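Local structure of protein NAGD (Escherichia coli, 2C4N) at residues N43-T48 with I141-D146; Y88-G93 with G117-Y122; P177-I182 with G210-L215; D51-F56 with V63-F68. The protein removes phosphate from ribonucleoside 5'-phosphates and probably from a broad range of other phosphorylated compounds, with magnesium as its usual cofactor. All blocks are in the same frame, centred on the assembly; numbering follows the deposited sequence.

Interaction 1 (N43-T48 with I141-D146); sequences NYPSQT and IATNPD. With PO4 (phosphate ion), chain D.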
loop_
_atom_site.group_PDB
_atom_site.type_symbol
_atom_site.label_atom_id
_atom_site.label_comp_id
_atom_site.label_asym_id
_atom_site.label_seq_id
_atom_site.Cartn_x
_atom_site.Cartn_y
_atom_site.Cartn_z
ATOM N N ASN A 43 -15.912 17.853 -6.638
ATOM C CA ASN A 43 -14.754 17.564 -5.808
ATOM C C ASN A 43 -13.585 18.487 -6.089
ATOM O O ASN A 43 -12.634 18.534 -5.307
ATOM C CB ASN A 43 -14.316 16.120 -6.025
ATOM C CG ASN A 43 -14.381 15.307 -4.762
ATOM O OD1 ASN A 43 -15.247 15.534 -3.917
ATOM N ND2 ASN A 43 -13.485 14.334 -4.633
ATOM N N TYR A 44 -13.643 19.225 -7.193
ATOM C CA TYR A 44 -12.543 20.108 -7.531
ATOM C C TYR A 44 -12.671 21.482 -6.883
ATOM O O TYR A 44 -13.753 22.056 -6.798
ATOM C CB TYR A 44 -12.372 20.158 -9.056
ATOM C CG TYR A 44 -11.940 18.790 -9.580
ATOM C CD1 TYR A 44 -12.886 17.820 -9.926
ATOM C CD2 TYR A 44 -10.588 18.432 -9.636
ATOM C CE1 TYR A 44 -12.501 16.534 -10.309
ATOM C CE2 TYR A 44 -10.194 17.146 -10.017
ATOM C CZ TYR A 44 -11.154 16.201 -10.353
ATOM O OH TYR A 44 -10.764 14.926 -10.722
ATOM N N PRO A 45 -11.548 22.005 -6.379
ATOM C CA PRO A 45 -11.429 23.292 -5.694
ATOM C C PRO A 45 -11.054 24.539 -6.463
ATOM O O PRO A 45 -10.945 25.603 -5.866
ATOM C CB PRO A 45 -10.380 22.990 -4.647
ATOM C CG PRO A 45 -9.388 22.166 -5.471
ATOM C CD PRO A 45 -10.290 21.237 -6.266
ATOM N N SER A 46 -10.854 24.424 -7.768
ATOM C CA SER A 46 -10.412 25.576 -8.554
ATOM C C SER A 46 -11.422 26.675 -8.887
ATOM O O SER A 46 -11.036 27.839 -9.027
ATOM C CB SER A 46 -9.780 25.095 -9.863
ATOM O OG SER A 46 -8.678 24.229 -9.629
ATOM N N GLN A 47 -12.703 26.339 -8.999
ATOM C CA GLN A 47 -13.671 27.358 -9.386
ATOM C C GLN A 47 -14.522 27.941 -8.271
ATOM O O GLN A 47 -14.852 27.256 -7.311
ATOM C CB GLN A 47 -14.578 26.797 -10.482
ATOM C CG GLN A 47 -13.827 26.336 -11.725
ATOM C CD GLN A 47 -14.740 25.886 -12.856
ATOM O OE1 GLN A 47 -15.330 24.807 -12.808
ATOM N NE2 GLN A 47 -14.861 26.721 -13.885
ATOM N N THR A 48 -14.871 29.218 -8.406
ATOM C CA THR A 48 -15.726 29.888 -7.430
ATOM C C THR A 48 -17.152 29.601 -7.881
ATOM O O THR A 48 -17.365 29.108 -8.990
ATOM C CB THR A 48 -15.540 31.419 -7.459
ATOM O OG1 THR A 48 -15.912 31.908 -8.757
ATOM C CG2 THR A 48 -14.095 31.801 -7.177
ATOM N N ILE A 141 -4.647 18.735 5.990
ATOM C CA ILE A 141 -5.958 18.704 5.337
ATOM C C ILE A 141 -5.798 18.881 3.829
ATOM O O ILE A 141 -4.981 19.685 3.378
ATOM C CB ILE A 141 -6.865 19.869 5.823
ATOM C CG1 ILE A 141 -6.809 20.000 7.347
ATOM C CG2 ILE A 141 -8.289 19.644 5.349
ATOM C CD1 ILE A 141 -7.338 18.805 8.091
ATOM N N ALA A 142 -6.596 18.152 3.054
ATOM C CA ALA A 142 -6.538 18.248 1.596
ATOM C C ALA A 142 -7.960 18.331 1.049
ATOM O O ALA A 142 -8.872 17.693 1.578
ATOM C CB ALA A 142 -5.810 17.036 1.014
ATOM N N THR A 143 -8.155 19.105 -0.014
ATOM C CA THR A 143 -9.492 19.273 -0.579
ATOM C C THR A 143 -10.123 18.024 -1.193
ATOM O O THR A 143 -11.292 17.740 -0.945
ATOM C CB THR A 143 -9.523 20.419 -1.630
ATOM O OG1 THR A 143 -8.601 20.144 -2.687
ATOM C CG2 THR A 143 -9.163 21.743 -0.979
ATOM N N ASN A 144 -9.368 17.274 -1.990
ATOM C CA ASN A 144 -9.925 16.077 -2.622
ATOM C C ASN A 144 -8.826 15.071 -2.976
ATOM O O ASN A 144 -7.711 15.455 -3.312
ATOM C CB ASN A 144 -10.728 16.472 -3.875
ATOM C CG ASN A 144 -9.889 17.211 -4.912
ATOM O OD1 ASN A 144 -9.328 18.276 -4.641
ATOM N ND2 ASN A 144 -9.809 16.645 -6.112
ATOM N N PRO A 145 -9.140 13.768 -2.920
ATOM C CA PRO A 145 -8.182 12.698 -3.218
ATOM C C PRO A 145 -7.858 12.414 -4.685
ATOM O O PRO A 145 -6.923 11.668 -4.978
ATOM C CB PRO A 145 -8.801 11.492 -2.522
ATOM C CG PRO A 145 -10.274 11.717 -2.748
ATOM C CD PRO A 145 -10.446 13.215 -2.508
ATOM N N ASP A 146 -8.623 12.994 -5.601
ATOM C CA ASP A 146 -8.392 12.777 -7.029
ATOM C C ASP A 146 -6.924 13.019 -7.393
ATOM O O ASP A 146 -6.352 14.050 -7.031
ATOM C CB ASP A 146 -9.299 13.708 -7.827
ATOM C CG ASP A 146 -10.753 13.536 -7.462
ATOM O OD1 ASP A 146 -11.436 12.709 -8.102
ATOM O OD2 ASP A 146 -11.210 14.216 -6.522
HETATM P P PO4 D . -16.911 16.048 -10.006
HETATM O O1 PO4 D . -17.902 17.143 -10.161
HETATM O O2 PO4 D . -16.772 15.702 -8.572
HETATM O O3 PO4 D . -17.362 14.865 -10.756
HETATM O O4 PO4 D . -15.600 16.495 -10.543
#
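Y44 lays one face of its ring against the side-chain amide of N144, whose ND2 lies 4.0 Å from Y44 CE2, the two planes turned 67° apart. Further along the same ring, Y44 OH reaches D146 CB at 3.5 Å; the hydroxyl is also hydrogen-bonded to the carbonyl of H148. The two asparagines grip one oxygen of D146. N43 ND2 donates to the syn lone pair of D146 OD2 at 3.0 Å, while N144 ND2 comes in on the anti side at 2.8 Å. N144 CG sits between its backbone N and carbonyl carbon (chi1 59°), placing the amide beside N43 O. The other end of N144 is fixed too, since T143 OG1 donates to N144 OD1 at 2.8 Å, and P45 CD rests 3.5 Å from that OD1. This is where the loop after strand 38-42 of the HAD core meets the cap, whose D146 probably confers substrate specificity. N43, a probable substrate-binding residue, hands its OD1 to the backbone N of K176. N43 N donates to phosphate O2 at 3.0 Å, in a site completed by D11, T42 and K176. Another phosphate oxygen, O4, lies at the edge of the Y44 ring, 3.1 Å from CD1.

Interaction 2 (Y88-G93 with G117-Y122); sequences YVVGEG and GETRSY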
loop_
_atom_site.group_PDB
_atom_site.type_symbol
_atom_site.label_atom_id
_atom_site.label_comp_id
_atom_site.label_asym_id
_atom_site.label_seq_id
_atom_site.Cartn_x
_atom_site.Cartn_y
_atom_site.Cartn_z
ATOM N N TYR A 88 -0.550 26.978 6.248
ATOM C CA TYR A 88 0.374 27.058 5.135
ATOM C C TYR A 88 -0.453 26.394 4.041
ATOM O O TYR A 88 -0.870 25.239 4.181
ATOM C CB TYR A 88 1.655 26.263 5.395
ATOM C CG TYR A 88 2.529 26.197 4.168
ATOM C CD1 TYR A 88 2.688 25.003 3.464
ATOM C CD2 TYR A 88 3.141 27.344 3.666
ATOM C CE1 TYR A 88 3.429 24.956 2.286
ATOM C CE2 TYR A 88 3.883 27.309 2.487
ATOM C CZ TYR A 88 4.022 26.112 1.801
ATOM O OH TYR A 88 4.736 26.078 0.624
ATOM N N VAL A 89 -0.710 27.125 2.963
ATOM C CA VAL A 89 -1.536 26.597 1.895
ATOM C C VAL A 89 -0.803 26.315 0.598
ATOM O O VAL A 89 -0.020 27.130 0.111
ATOM C CB VAL A 89 -2.718 27.555 1.591
ATOM C CG1 VAL A 89 -3.601 26.979 0.493
ATOM C CG2 VAL A 89 -3.531 27.791 2.860
ATOM N N VAL A 90 -1.054 25.128 0.062
ATOM C CA VAL A 90 -0.489 24.712 -1.211
ATOM C C VAL A 90 -1.708 24.732 -2.121
ATOM O O VAL A 90 -2.437 23.752 -2.230
ATOM C CB VAL A 90 0.088 23.280 -1.147
ATOM C CG1 VAL A 90 0.562 22.844 -2.530
ATOM C CG2 VAL A 90 1.247 23.227 -0.155
ATOM N N GLY A 91 -1.952 25.877 -2.744
ATOM C CA GLY A 91 -3.105 26.000 -3.615
ATOM C C GLY A 91 -3.211 27.421 -4.116
ATOM O O GLY A 91 -2.359 28.248 -3.809
ATOM N N GLU A 92 -4.258 27.716 -4.876
ATOM C CA GLU A 92 -4.410 29.060 -5.416
ATOM C C GLU A 92 -5.857 29.367 -5.746
ATOM O O GLU A 92 -6.698 28.473 -5.780
ATOM C CB GLU A 92 -3.557 29.202 -6.682
ATOM C CG GLU A 92 -4.026 28.321 -7.855
ATOM C CD GLU A 92 -3.034 28.278 -9.016
ATOM O OE1 GLU A 92 -2.139 29.148 -9.070
ATOM O OE2 GLU A 92 -3.150 27.377 -9.882
ATOM N N GLY A 93 -6.136 30.643 -5.988
ATOM C CA GLY A 93 -7.473 31.060 -6.355
ATOM C C GLY A 93 -8.582 30.907 -5.334
ATOM O O GLY A 93 -8.480 31.388 -4.205
ATOM N N GLY A 117 -4.658 22.013 -1.928
ATOM C CA GLY A 117 -5.750 22.023 -2.885
ATOM C C GLY A 117 -5.114 21.726 -4.229
ATOM O O GLY A 117 -4.547 20.653 -4.424
ATOM N N GLU A 118 -5.201 22.678 -5.150
ATOM C CA GLU A 118 -4.596 22.535 -6.466
ATOM C C GLU A 118 -3.925 23.840 -6.882
ATOM O O GLU A 118 -4.441 24.933 -6.635
ATOM C CB GLU A 118 -5.647 22.140 -7.509
ATOM C CG GLU A 118 -5.271 22.504 -8.944
ATOM C CD GLU A 118 -4.137 21.670 -9.527
ATOM O OE1 GLU A 118 -3.186 21.316 -8.796
ATOM O OE2 GLU A 118 -4.190 21.380 -10.743
ATOM N N THR A 119 -2.756 23.721 -7.496
ATOM C CA THR A 119 -2.042 24.894 -7.974
ATOM C C THR A 119 -1.013 24.460 -8.998
ATOM O O THR A 119 -0.216 23.560 -8.745
ATOM C CB THR A 119 -1.338 25.656 -6.833
ATOM O OG1 THR A 119 -0.528 26.698 -7.396
ATOM C CG2 THR A 119 -0.463 24.719 -6.006
ATOM N N ARG A 120 -1.046 25.090 -10.165
ATOM C CA ARG A 120 -0.106 24.753 -11.219
ATOM C C ARG A 120 1.268 25.322 -10.917
ATOM O O ARG A 120 2.194 25.165 -11.708
ATOM C CB ARG A 120 -0.591 25.290 -12.562
ATOM C CG ARG A 120 -1.890 24.694 -13.067
ATOM C CD ARG A 120 -2.036 25.059 -14.527
ATOM N NE ARG A 120 -3.165 24.416 -15.187
ATOM C CZ ARG A 120 -3.296 24.341 -16.507
ATOM N NH1 ARG A 120 -2.366 24.866 -17.292
ATOM N NH2 ARG A 120 -4.352 23.749 -17.042
ATOM N N SER A 121 1.387 25.999 -9.778
ATOM C CA SER A 121 2.653 26.584 -9.353
ATOM C C SER A 121 3.349 25.664 -8.361
ATOM O O SER A 121 4.421 25.987 -7.852
ATOM C CB SER A 121 2.428 27.952 -8.706
ATOM O OG SER A 121 2.068 28.918 -9.680
ATOM N N TYR A 122 2.727 24.522 -8.084
ATOM C CA TYR A 122 3.285 23.541 -7.152
ATOM C C TYR A 122 4.742 23.269 -7.515
ATOM O O TYR A 122 5.062 23.035 -8.684
ATOM C CB TYR A 122 2.503 22.230 -7.236
ATOM C CG TYR A 122 2.944 21.156 -6.257
ATOM C CD1 TYR A 122 2.705 21.287 -4.892
ATOM C CD2 TYR A 122 3.554 19.985 -6.704
ATOM C CE1 TYR A 122 3.060 20.272 -3.990
ATOM C CE2 TYR A 122 3.911 18.967 -5.815
ATOM C CZ TYR A 122 3.658 19.117 -4.462
ATOM O OH TYR A 122 4.002 18.114 -3.586
HETATM O O HOH W 1 0.365 28.513 -5.728
HETATM O O HOH W 2 -6.675 25.333 -4.642
HETATM O O HOH W 3 -6.884 25.905 -8.059
#
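V90, E92 and T119 give up the most surface here. V90 works with both its backbone and its side chain: its O takes a nearly straight bond from G117 N at 2.8 Å, and its CG1 meets the edge of the Y122 ring, 3.5 Å from CD1. T119 is set against the glycine that follows V90, with T119 CB 3.7 Å from G91 CA. Its OG1, anti to the backbone N (chi1 173°), accepts from S121 N at 3.1 Å, an ST turn at the start of the type I turn from T119 to Y122. A water 2.6 Å from T119 OG1 also reaches G91 O, weakly. E92 then stretches its extended chain past the threonine, and R120 N donates to E92 OE2 at 3.1 Å, from above the carboxylate plane rather than within it. With an alanine in place of T119, S121 N would probably be left without its side-chain acceptor and the water without its closer anchor. The contact sits at the ends of strand 86-90 and strand 105-116, neighbours in the parallel sheet of the cap. Helix 94-101 packs on V89, whereas Y122 reaches helices 124-135 and 156-167 and also touches M127 of the third subunit.

Interaction 3 (P177-I182 with G210-L215); sequences PSPWII and GFQAGL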
loop_
_atom_site.group_PDB
_atom_site.type_symbol
_atom_site.label_atom_id
_atom_site.label_comp_id
_atom_site.label_asym_id
_atom_site.label_seq_id
_atom_site.Cartn_x
_atom_site.Cartn_y
_atom_site.Cartn_z
ATOM N N PRO A 177 -14.555 10.410 -1.615
ATOM C CA PRO A 177 -15.640 9.628 -1.015
ATOM C C PRO A 177 -15.927 9.866 0.469
ATOM O O PRO A 177 -16.755 9.174 1.060
ATOM C CB PRO A 177 -15.212 8.192 -1.289
ATOM C CG PRO A 177 -13.727 8.270 -1.140
ATOM C CD PRO A 177 -13.384 9.550 -1.888
ATOM N N SER A 178 -15.253 10.838 1.069
ATOM C CA SER A 178 -15.479 11.137 2.475
ATOM C C SER A 178 -16.938 11.545 2.691
ATOM O O SER A 178 -17.459 12.425 2.008
ATOM C CB SER A 178 -14.552 12.267 2.926
ATOM O OG SER A 178 -14.882 12.696 4.232
ATOM N N PRO A 179 -17.621 10.893 3.641
ATOM C CA PRO A 179 -19.025 11.220 3.916
ATOM C C PRO A 179 -19.214 12.626 4.491
ATOM O O PRO A 179 -20.286 13.217 4.371
ATOM C CB PRO A 179 -19.441 10.134 4.909
ATOM C CG PRO A 179 -18.535 8.988 4.568
ATOM C CD PRO A 179 -17.215 9.678 4.365
ATOM N N TRP A 180 -18.173 13.170 5.107
ATOM C CA TRP A 180 -18.292 14.495 5.709
ATOM C C TRP A 180 -18.766 15.590 4.753
ATOM O O TRP A 180 -19.587 16.425 5.128
ATOM C CB TRP A 180 -16.972 14.936 6.340
ATOM C CG TRP A 180 -17.144 16.197 7.126
ATOM C CD1 TRP A 180 -17.570 16.304 8.418
ATOM C CD2 TRP A 180 -16.999 17.534 6.637
ATOM N NE1 TRP A 180 -17.704 17.628 8.764
ATOM C CE2 TRP A 180 -17.362 18.405 7.689
ATOM C CE3 TRP A 180 -16.603 18.082 5.410
ATOM C CZ2 TRP A 180 -17.342 19.797 7.550
ATOM C CZ3 TRP A 180 -16.584 19.466 5.271
ATOM C CH2 TRP A 180 -16.952 20.307 6.338
ATOM N N ILE A 181 -18.257 15.599 3.524
ATOM C CA ILE A 181 -18.676 16.634 2.587
ATOM C C ILE A 181 -20.171 16.553 2.284
ATOM O O ILE A 181 -20.795 17.558 1.961
ATOM C CB ILE A 181 -17.866 16.589 1.271
ATOM C CG1 ILE A 181 -18.107 17.884 0.485
ATOM C CG2 ILE A 181 -18.270 15.383 0.438
ATOM C CD1 ILE A 181 -17.152 18.099 -0.659
ATOM N N ILE A 182 -20.744 15.358 2.394
ATOM C CA ILE A 182 -22.174 15.185 2.166
ATOM C C ILE A 182 -22.897 15.828 3.353
ATOM O O ILE A 182 -23.933 16.475 3.193
ATOM C CB ILE A 182 -22.554 13.683 2.069
ATOM C CG1 ILE A 182 -21.796 13.019 0.909
ATOM C CG2 ILE A 182 -24.054 13.534 1.875
ATOM C CD1 ILE A 182 -22.002 13.691 -0.442
ATOM N N GLY A 210 -22.594 9.026 -0.561
ATOM C CA GLY A 210 -24.010 9.167 -0.271
ATOM C C GLY A 210 -24.520 8.024 0.587
ATOM O O GLY A 210 -25.231 8.233 1.571
ATOM N N PHE A 211 -24.145 6.809 0.212
ATOM C CA PHE A 211 -24.566 5.620 0.942
ATOM C C PHE A 211 -24.140 5.657 2.409
ATOM O O PHE A 211 -24.941 5.410 3.315
ATOM C CB PHE A 211 -24.000 4.371 0.268
ATOM C CG PHE A 211 -24.252 3.119 1.037
ATOM C CD1 PHE A 211 -23.297 2.620 1.916
ATOM C CD2 PHE A 211 -25.480 2.471 0.934
ATOM C CE1 PHE A 211 -23.564 1.494 2.689
ATOM C CE2 PHE A 211 -25.757 1.348 1.703
ATOM C CZ PHE A 211 -24.798 0.860 2.582
ATOM N N GLN A 212 -22.871 5.965 2.636
ATOM C CA GLN A 212 -22.342 6.035 3.992
ATOM C C GLN A 212 -22.986 7.139 4.818
ATOM O O GLN A 212 -23.075 7.028 6.037
ATOM C CB GLN A 212 -20.828 6.237 3.949
ATOM C CG GLN A 212 -20.097 5.076 3.309
ATOM C CD GLN A 212 -18.964 4.570 4.163
ATOM O OE1 GLN A 212 -17.795 4.762 3.841
ATOM N NE2 GLN A 212 -19.304 3.925 5.266
ATOM N N ALA A 213 -23.431 8.195 4.142
ATOM C CA ALA A 213 -24.068 9.340 4.793
ATOM C C ALA A 213 -25.554 9.097 5.057
ATOM O O ALA A 213 -26.222 9.915 5.687
ATOM C CB ALA A 213 -23.894 10.587 3.928
ATOM N N GLY A 214 -26.071 7.978 4.562
ATOM C CA GLY A 214 -27.468 7.648 4.775
ATOM C C GLY A 214 -28.418 8.199 3.729
ATOM O O GLY A 214 -29.624 8.263 3.953
ATOM N N LEU A 215 -27.889 8.594 2.577
ATOM C CA LEU A 215 -28.738 9.140 1.521
ATOM C C LEU A 215 -29.191 8.116 0.496
ATOM O O LEU A 215 -28.545 7.081 0.297
ATOM C CB LEU A 215 -28.007 10.251 0.758
ATOM C CG LEU A 215 -27.932 11.692 1.277
ATOM C CD1 LEU A 215 -27.177 11.744 2.584
ATOM C CD2 LEU A 215 -27.250 12.552 0.226
#
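I182 points from its helix straight at the end of the other one. Its CB already lies 3.9 Å from A213 CB, and there the side chain forks. The CG2 branch, anti to the backbone N, goes in between two residues: A213 CB is 3.6 Å from I182 CG2, and L215 CD1 and CD2 are both 3.7 Å from it, so the leucine fork straddles this one methyl. The CG1 branch heads the other way, beside the I182 backbone N (chi1 -60°), and passes 4.3 Å from G210 N; at its tip, CD1 is 4.7 Å from that same nitrogen. Both helices belong to the α/β core of the HAD fold. Helix 203-212 joins the neighbouring parallel strands 196-200 and 216-220 in a beta-alpha-beta crossover, and helix 180-189 leads into the first of them; beneath the contact, I7 and I198 of the sheet touch both I182 and L215. G214 leaves the helical turn in a Schellman motif, with L215 N bonded back to G210 O, a turn that brings L215 round to face I182. On the incoming side, S178 OG accepts a weak capping bond from W180 N, and P179 CG rests 3.6 Å from Q212 CB. Beyond the chain, W180 stacks on F211 of the second subunit, while F211 stacks in return on W180 of that subunit.

Interaction 4 (D51-F56 with V63-F68); sequences DLANRF and VPDSVF
F68 drives the edge of its ring into the face of F56, a T-shaped pair with centroids 5.0 Å apart and planes at 76°. Its CG stands anti to the carbonyl carbon (chi1 -64°), which swings the ring toward helix 49-58. F68 CZ stands over the centre of the F56 ring, while F68 CE2 lies 3.7 Å from F56 CE1. F68 is covered on both faces: L52 CB sits almost on the ring normal, 3.4 Å from the centroid, in a CH-pi contact, and V67 CG2 lies on the opposite side, offset toward the rim. F68 CE1 meets the helix backbone, 3.5 Å from A53 N. This packing closes a beta-alpha-beta crossover of the HAD core, helix 49-58 connecting the adjacent parallel strands 38-42 and 68-70. An alanine at F68 would probably leave a gap between L52 and V67 and take the edge away from the F56 face. V63 CG2 reaches F56 CD2 at 4.1 Å, and a water lies between A53 O and V63 N, accepting from the latter. D65 OD1 lies 3.1 Å from A53 CB. From another side of this helix R55 makes a salt bridge to D11 and probably orients it for proton transfer.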
loop_
_atom_site.group_PDB
_atom_site.type_symbol
_atom_site.label_atom_id
_atom_site.label_comp_id
_atom_site.label_asym_id
_atom_site.label_seq_id
_atom_site.Cartn_x
_atom_site.Cartn_y
_atom_site.Cartn_z
ATOM N N ASP A 51 -17.767 31.364 -11.066
ATOM C CA ASP A 51 -17.085 30.740 -12.202
ATOM C C ASP A 51 -17.943 29.595 -12.715
ATOM O O ASP A 51 -18.129 29.425 -13.917
ATOM C CB ASP A 51 -15.723 30.154 -11.803
ATOM C CG ASP A 51 -14.683 31.209 -11.485
ATOM O OD1 ASP A 51 -14.744 32.318 -12.059
ATOM O OD2 ASP A 51 -13.781 30.912 -10.668
ATOM N N LEU A 52 -18.452 28.793 -11.784
ATOM C CA LEU A 52 -19.278 27.649 -12.137
ATOM C C LEU A 52 -20.583 28.080 -12.782
ATOM O O LEU A 52 -21.026 27.468 -13.748
ATOM C CB LEU A 52 -19.549 26.797 -10.896
ATOM C CG LEU A 52 -18.329 25.974 -10.460
ATOM C CD1 LEU A 52 -18.537 25.435 -9.055
ATOM C CD2 LEU A 52 -18.105 24.843 -11.455
ATOM N N ALA A 53 -21.196 29.137 -12.256
ATOM C CA ALA A 53 -22.445 29.631 -12.828
ATOM C C ALA A 53 -22.192 30.128 -14.254
ATOM O O ALA A 53 -23.012 29.913 -15.147
ATOM C CB ALA A 53 -23.018 30.756 -11.963
ATOM N N ASN A 54 -21.090 30.805 -14.449
ATOM C CA ASN A 54 -20.736 31.244 -15.766
ATOM C C ASN A 54 -20.469 30.102 -16.752
ATOM O O ASN A 54 -20.878 30.138 -17.866
ATOM C CB ASN A 54 -19.580 32.202 -15.737
ATOM C CG ASN A 54 -19.920 33.495 -15.073
ATOM O OD1 ASN A 54 -21.054 33.753 -14.836
ATOM N ND2 ASN A 54 -18.929 34.288 -14.788
ATOM N N ARG A 55 -19.772 29.091 -16.262
ATOM C CA ARG A 55 -19.485 27.903 -17.063
ATOM C C ARG A 55 -20.796 27.240 -17.485
ATOM O O ARG A 55 -20.962 26.844 -18.639
ATOM C CB ARG A 55 -18.636 26.925 -16.246
ATOM C CG ARG A 55 -18.424 25.563 -16.888
ATOM C CD ARG A 55 -17.688 24.642 -15.923
ATOM N NE ARG A 55 -17.691 23.245 -16.353
ATOM C CZ ARG A 55 -17.398 22.228 -15.550
ATOM N NH1 ARG A 55 -17.078 22.459 -14.283
ATOM N NH2 ARG A 55 -17.435 20.983 -16.003
ATOM N N PHE A 56 -21.730 27.124 -16.543
ATOM C CA PHE A 56 -23.032 26.519 -16.817
ATOM C C PHE A 56 -23.839 27.368 -17.799
ATOM O O PHE A 56 -24.447 26.847 -18.736
ATOM C CB PHE A 56 -23.831 26.359 -15.520
ATOM C CG PHE A 56 -23.640 25.025 -14.838
ATOM C CD1 PHE A 56 -22.370 24.581 -14.480
ATOM C CD2 PHE A 56 -24.735 24.217 -14.553
ATOM C CE1 PHE A 56 -22.193 23.342 -13.843
ATOM C CE2 PHE A 56 -24.573 22.982 -13.919
ATOM C CZ PHE A 56 -23.295 22.545 -13.563
ATOM N N VAL A 63 -28.410 28.685 -13.577
ATOM C CA VAL A 63 -28.637 28.419 -12.160
ATOM C C VAL A 63 -27.930 29.495 -11.340
ATOM O O VAL A 63 -27.015 30.154 -11.825
ATOM C CB VAL A 63 -28.093 27.029 -11.736
ATOM C CG1 VAL A 63 -28.882 25.925 -12.420
ATOM C CG2 VAL A 63 -26.619 26.916 -12.086
ATOM N N PRO A 64 -28.363 29.697 -10.090
ATOM C CA PRO A 64 -27.783 30.693 -9.182
ATOM C C PRO A 64 -26.387 30.288 -8.701
ATOM O O PRO A 64 -26.067 29.097 -8.648
ATOM C CB PRO A 64 -28.782 30.727 -8.025
ATOM C CG PRO A 64 -30.061 30.212 -8.635
ATOM C CD PRO A 64 -29.580 29.106 -9.513
ATOM N N ASP A 65 -25.563 31.276 -8.363
ATOM C CA ASP A 65 -24.207 31.040 -7.846
ATOM C C ASP A 65 -24.281 30.222 -6.565
ATOM O O ASP A 65 -23.425 29.380 -6.278
ATOM C CB ASP A 65 -23.539 32.365 -7.464
ATOM C CG ASP A 65 -23.085 33.165 -8.654
ATOM O OD1 ASP A 65 -23.579 32.914 -9.772
ATOM O OD2 ASP A 65 -22.240 34.064 -8.457
ATOM N N SER A 66 -25.315 30.514 -5.789
ATOM C CA SER A 66 -25.544 29.900 -4.491
ATOM C C SER A 66 -25.717 28.393 -4.423
ATOM O O SER A 66 -25.518 27.805 -3.361
ATOM C CB SER A 66 -26.760 30.545 -3.830
ATOM O OG SER A 66 -27.946 30.266 -4.556
ATOM N N VAL A 67 -26.097 27.758 -5.526
ATOM C CA VAL A 67 -26.295 26.318 -5.482
ATOM C C VAL A 67 -25.003 25.518 -5.526
ATOM O O VAL A 67 -24.986 24.366 -5.099
ATOM C CB VAL A 67 -27.228 25.813 -6.619
ATOM C CG1 VAL A 67 -28.584 26.472 -6.502
ATOM C CG2 VAL A 67 -26.605 26.074 -7.988
ATOM N N PHE A 68 -23.917 26.119 -6.007
ATOM C CA PHE A 68 -22.651 25.393 -6.093
ATOM C C PHE A 68 -21.932 25.177 -4.770
ATOM O O PHE A 68 -21.928 26.039 -3.893
ATOM C CB PHE A 68 -21.695 26.086 -7.074
ATOM C CG PHE A 68 -22.191 26.093 -8.483
ATOM C CD1 PHE A 68 -22.857 27.203 -8.999
ATOM C CD2 PHE A 68 -22.056 24.957 -9.279
ATOM C CE1 PHE A 68 -23.388 27.177 -10.290
ATOM C CE2 PHE A 68 -22.582 24.924 -10.565
ATOM C CZ PHE A 68 -23.250 26.036 -11.071
HETATM O O HOH W 4 -25.764 29.358 -14.741
#

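How the interactions relate
Along the chain, interaction 4 comes first after the 43-48 loop and interaction 2 follows; both fall between the two halves of interaction 1, and interaction 3 comes last. Interactions 3 and 4 both lie in the HAD core, with centres about 23 Å apart. Interaction 2 lies in the cap, about 26 Å from interaction 3 between centres and across the middle of the chain from it. Interaction 1 bridges core and cap and touches all the others: T143 meets G117, P145 meets P177, and Q47 OE1 makes a weak, probable hydrogen bond with R55. The loop facing the phosphate is thus tied both to the cap and to the helix that carries R55.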